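Local coordinates for protein methane monooxygenase hydroxylase, MmoD (Methylosinus sporium, PDB 6D7K) that is thought to associate with the hydroxylase of soluble methane monooxygenase and to take part in controlling its monooxygenase activity, at residues A23-F28 against W38-D43. Numbering follows the deposited sequence.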
ATOM      1  N   ALA H  23      -2.795  21.322 -23.954  1.00 44.39           N
ATOM      2  CA  ALA H  23      -4.080  20.626 -23.861  1.00 49.26           C
ATOM      3  C   ALA H  23      -4.129  19.673 -22.670  1.00 52.48           C
ATOM      4  O   ALA H  23      -5.198  19.479 -22.078  1.00 50.93           O
ATOM      5  CB  ALA H  23      -4.367  19.863 -25.151  1.00 44.00           C
ATOM      6  N   ARG H  24      -2.988  19.083 -22.301  1.00 48.62           N
ATOM      7  CA  ARG H  24      -2.941  18.028 -21.308  1.00 48.80           C
ATOM      8  C   ARG H  24      -2.074  18.332 -20.097  1.00 47.36           C
ATOM      9  O   ARG H  24      -2.375  17.823 -19.018  1.00 52.40           O
ATOM     10  CB  ARG H  24      -2.451  16.715 -21.947  1.00 55.71           C
ATOM     11  CG  ARG H  24      -3.571  15.690 -22.175  1.00 69.46           C
ATOM     12  CD  ARG H  24      -3.126  14.488 -23.024  1.00 74.38           C
ATOM     13  NE  ARG H  24      -2.044  13.718 -22.413  1.00 72.92           N
ATOM     14  CZ  ARG H  24      -2.209  12.574 -21.753  1.00 75.49           C
ATOM     15  NH1 ARG H  24      -3.418  12.054 -21.609  1.00 73.85           N
ATOM     16  NH2 ARG H  24      -1.160  11.950 -21.230  1.00 75.90           N
ATOM     17  N   TYR H  25      -1.019  19.136 -20.219  1.00 48.63           N
ATOM     18  CA  TYR H  25      -0.086  19.344 -19.114  1.00 44.47           C
ATOM     19  C   TYR H  25      -0.121  20.782 -18.611  1.00 39.01           C
ATOM     20  O   TYR H  25      -0.341  21.714 -19.382  1.00 38.11           O
ATOM     21  CB  TYR H  25       1.326  18.962 -19.529  1.00 37.80           C
ATOM     22  CG  TYR H  25       1.495  17.467 -19.721  1.00 44.96           C
ATOM     23  CD1 TYR H  25       1.595  16.607 -18.621  1.00 46.02           C
ATOM     24  CD2 TYR H  25       1.556  16.909 -20.992  1.00 43.70           C
ATOM     25  CE1 TYR H  25       1.757  15.233 -18.788  1.00 44.54           C
ATOM     26  CE2 TYR H  25       1.721  15.536 -21.169  1.00 45.94           C
ATOM     27  CZ  TYR H  25       1.817  14.704 -20.066  1.00 46.93           C
ATOM     28  OH  TYR H  25       1.963  13.345 -20.242  1.00 48.44           O
ATOM     29  N   GLU H  26       0.055  20.948 -17.302  1.00 38.65           N
ATOM     30  CA  GLU H  26       0.308  22.244 -16.692  1.00 40.04           C
ATOM     31  C   GLU H  26       1.493  22.117 -15.744  1.00 40.27           C
ATOM     32  O   GLU H  26       1.708  21.053 -15.154  1.00 41.86           O
ATOM     33  CB  GLU H  26      -0.906  22.760 -15.923  1.00 33.30           C
ATOM     34  CG  GLU H  26      -2.092  23.057 -16.808  1.00 46.62           C
ATOM     35  CD  GLU H  26      -3.136  23.930 -16.128  1.00 54.12           C
ATOM     36  OE1 GLU H  26      -3.734  23.473 -15.126  1.00 58.96           O
ATOM     37  OE2 GLU H  26      -3.349  25.078 -16.597  1.00 56.36           O
ATOM     38  N   ALA H  27       2.265  23.199 -15.586  1.00 34.41           N
ATOM     39  CA  ALA H  27       3.343  23.207 -14.600  1.00 34.30           C
ATOM     40  C   ALA H  27       3.401  24.552 -13.894  1.00 35.54           C
ATOM     41  O   ALA H  27       3.326  25.601 -14.536  1.00 39.17           O
ATOM     42  CB  ALA H  27       4.693  22.891 -15.246  1.00 31.14           C
ATOM     43  N   PHE H  28       3.531  24.521 -12.576  1.00 34.31           N
ATOM     44  CA  PHE H  28       3.626  25.730 -11.779  1.00 31.10           C
ATOM     45  C   PHE H  28       4.983  25.765 -11.092  1.00 36.41           C
ATOM     46  O   PHE H  28       5.630  24.731 -10.910  1.00 41.23           O
ATOM     47  CB  PHE H  28       2.498  25.806 -10.745  1.00 38.22           C
ATOM     48  CG  PHE H  28       1.113  25.900 -11.362  1.00 42.74           C
ATOM     49  CD1 PHE H  28       0.432  24.751 -11.779  1.00 39.92           C
ATOM     50  CD2 PHE H  28       0.493  27.135 -11.530  1.00 37.71           C
ATOM     51  CE1 PHE H  28      -0.836  24.849 -12.353  1.00 45.48           C
ATOM     52  CE2 PHE H  28      -0.763  27.229 -12.116  1.00 42.05           C
ATOM     53  CZ  PHE H  28      -1.430  26.089 -12.517  1.00 41.87           C
ATOM     54  N   TRP H  38       8.437  23.346  -8.021  1.00 33.33           N
ATOM     55  CA  TRP H  38       7.575  23.249  -9.178  1.00 31.22           C
ATOM     56  C   TRP H  38       6.796  21.939  -9.133  1.00 34.62           C
ATOM     57  O   TRP H  38       7.206  20.975  -8.484  1.00 35.01           O
ATOM     58  CB  TRP H  38       8.383  23.364 -10.482  1.00 31.07           C
ATOM     59  CG  TRP H  38       9.648  22.535 -10.576  1.00 34.36           C
ATOM     60  CD1 TRP H  38      10.931  22.965 -10.366  1.00 36.43           C
ATOM     61  CD2 TRP H  38       9.755  21.156 -10.960  1.00 32.81           C
ATOM     62  NE1 TRP H  38      11.821  21.937 -10.580  1.00 34.28           N
ATOM     63  CE2 TRP H  38      11.119  20.818 -10.945  1.00 33.32           C
ATOM     64  CE3 TRP H  38       8.827  20.175 -11.306  1.00 36.05           C
ATOM     65  CZ2 TRP H  38      11.573  19.552 -11.260  1.00 31.66           C
ATOM     66  CZ3 TRP H  38       9.287  18.919 -11.620  1.00 35.70           C
ATOM     67  CH2 TRP H  38      10.644  18.618 -11.590  1.00 30.77           C
ATOM     68  N   GLU H  39       5.644  21.929  -9.816  1.00 36.23           N
ATOM     69  CA  GLU H  39       4.796  20.748  -9.953  1.00 37.91           C
ATOM     70  C   GLU H  39       4.258  20.667 -11.373  1.00 38.81           C
ATOM     71  O   GLU H  39       4.077  21.686 -12.048  1.00 35.88           O
ATOM     72  CB  GLU H  39       3.627  20.767  -8.977  1.00 32.47           C
ATOM     73  CG  GLU H  39       3.156  22.154  -8.698  1.00 39.68           C
ATOM     74  CD  GLU H  39       1.851  22.183  -7.934  1.00 56.23           C
ATOM     75  OE1 GLU H  39       1.353  23.304  -7.645  1.00 61.50           O
ATOM     76  OE2 GLU H  39       1.329  21.089  -7.619  1.00 56.99           O
ATOM     77  N   ILE H  40       3.989  19.443 -11.812  1.00 35.68           N
ATOM     78  CA  ILE H  40       3.455  19.171 -13.137  1.00 34.82           C
ATOM     79  C   ILE H  40       2.126  18.448 -12.973  1.00 35.60           C
ATOM     80  O   ILE H  40       2.024  17.511 -12.169  1.00 36.32           O
ATOM     81  CB  ILE H  40       4.434  18.327 -13.968  1.00 35.47           C
ATOM     82  CG1 ILE H  40       5.791  19.032 -14.055  1.00 34.96           C
ATOM     83  CG2 ILE H  40       3.839  18.034 -15.352  1.00 33.06           C
ATOM     84  CD1 ILE H  40       6.879  18.194 -14.743  1.00 31.44           C
ATOM     85  N   LEU H  41       1.107  18.880 -13.720  1.00 37.18           N
ATOM     86  CA  LEU H  41      -0.207  18.238 -13.681  1.00 36.21           C
ATOM     87  C   LEU H  41      -0.535  17.685 -15.052  1.00 38.15           C
ATOM     88  O   LEU H  41      -0.210  18.297 -16.076  1.00 40.83           O
ATOM     89  CB  LEU H  41      -1.320  19.183 -13.239  1.00 34.01           C
ATOM     90  CG  LEU H  41      -1.291  19.743 -11.816  1.00 40.01           C
ATOM     91  CD1 LEU H  41       0.013  20.421 -11.533  1.00 38.92           C
ATOM     92  CD2 LEU H  41      -2.427  20.740 -11.609  1.00 43.10           C
ATOM     93  N   ARG H  42      -1.148  16.504 -15.066  1.00 44.15           N
ATOM     94  CA  ARG H  42      -1.640  15.881 -16.290  1.00 42.89           C
ATOM     95  C   ARG H  42      -3.147  15.778 -16.174  1.00 42.98           C
ATOM     96  O   ARG H  42      -3.658  15.255 -15.181  1.00 43.17           O
ATOM     97  CB  ARG H  42      -1.026  14.502 -16.522  1.00 42.76           C
ATOM     98  CG  ARG H  42      -1.376  13.939 -17.880  1.00 50.55           C
ATOM     99  CD  ARG H  42      -1.117  12.453 -17.993  1.00 52.39           C
ATOM    100  NE  ARG H  42       0.295  12.144 -18.175  1.00 54.64           N
ATOM    101  CZ  ARG H  42       1.050  11.562 -17.246  1.00 62.87           C
ATOM    102  NH1 ARG H  42       0.504  11.235 -16.071  1.00 62.27           N
ATOM    103  NH2 ARG H  42       2.343  11.304 -17.485  1.00 52.74           N
ATOM    104  N   ASP H  43      -3.851  16.292 -17.180  1.00 49.71           N
ATOM    105  CA  ASP H  43      -5.315  16.314 -17.196  1.00 50.06           C
ATOM    106  C   ASP H  43      -5.863  16.800 -15.855  1.00 49.19           C
ATOM    107  O   ASP H  43      -6.873  16.310 -15.351  1.00 52.29           O
ATOM    108  CB  ASP H  43      -5.888  14.938 -17.565  1.00 47.73           C
ATOM    109  CG  ASP H  43      -5.353  14.397 -18.900  1.00 57.90           C
ATOM    110  OD1 ASP H  43      -5.427  15.113 -19.929  1.00 62.60           O
ATOM    111  OD2 ASP H  43      -4.861  13.240 -18.916  1.00 57.51           O
TER
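Tyr25 and Arg42 run alongside each other on one face of an antiparallel beta hairpin whose short strand axes run 164° apart in direction, close to antiparallel. At this non-hydrogen-bonded pair, CG of Arg42 packs 3.5 Å from CE1 of Tyr25, and NE of Arg42 donates to OH of Tyr25 at 2.9 Å, the hydroxyl lying near the guanidinium plane. With CG anti to the backbone N (chi1 -172°) and a bend at chi3, the arginine runs alongside the tyrosine side chain before NE turns to its hydroxyl. Replacing Arg42 with an alanine is likely to open a gap beside the tyrosine ring and leave its hydroxyl without the NE donor, though still bonded to Asp73. Arg24 adds a second layer: its NH2 lies 3.3 Å from CD of Arg42, whose CG sits over one face of the Arg24 guanidinium, toward the rim. Further along, Ala27 is the hollow, and CG1 of Ile40 is the bump reaching its CB at 4.2 Å. On the reverse face CD1 of Leu41 meets the edge of the Phe28 ring, 4.4 Å from its CD1. At the open end of the hairpin, Asp43 N bonds to Arg24 O at 2.8 Å; NH1 of Arg24 faces OD2 of Asp43 at 3.3 Å by charge alone, the guanidinium and carboxylate planes 75° apart. Asp73 of helix 55-74 takes Arg24 NH2 and Tyr25 OH, while Phe69 makes a cation-pi contact with Arg42. The hairpin is the middle of a four-stranded sheet, flanked by strands 17-21 and 45-52, and helix 55-74 packs on its Tyr25, Ala27 and Ile40 face.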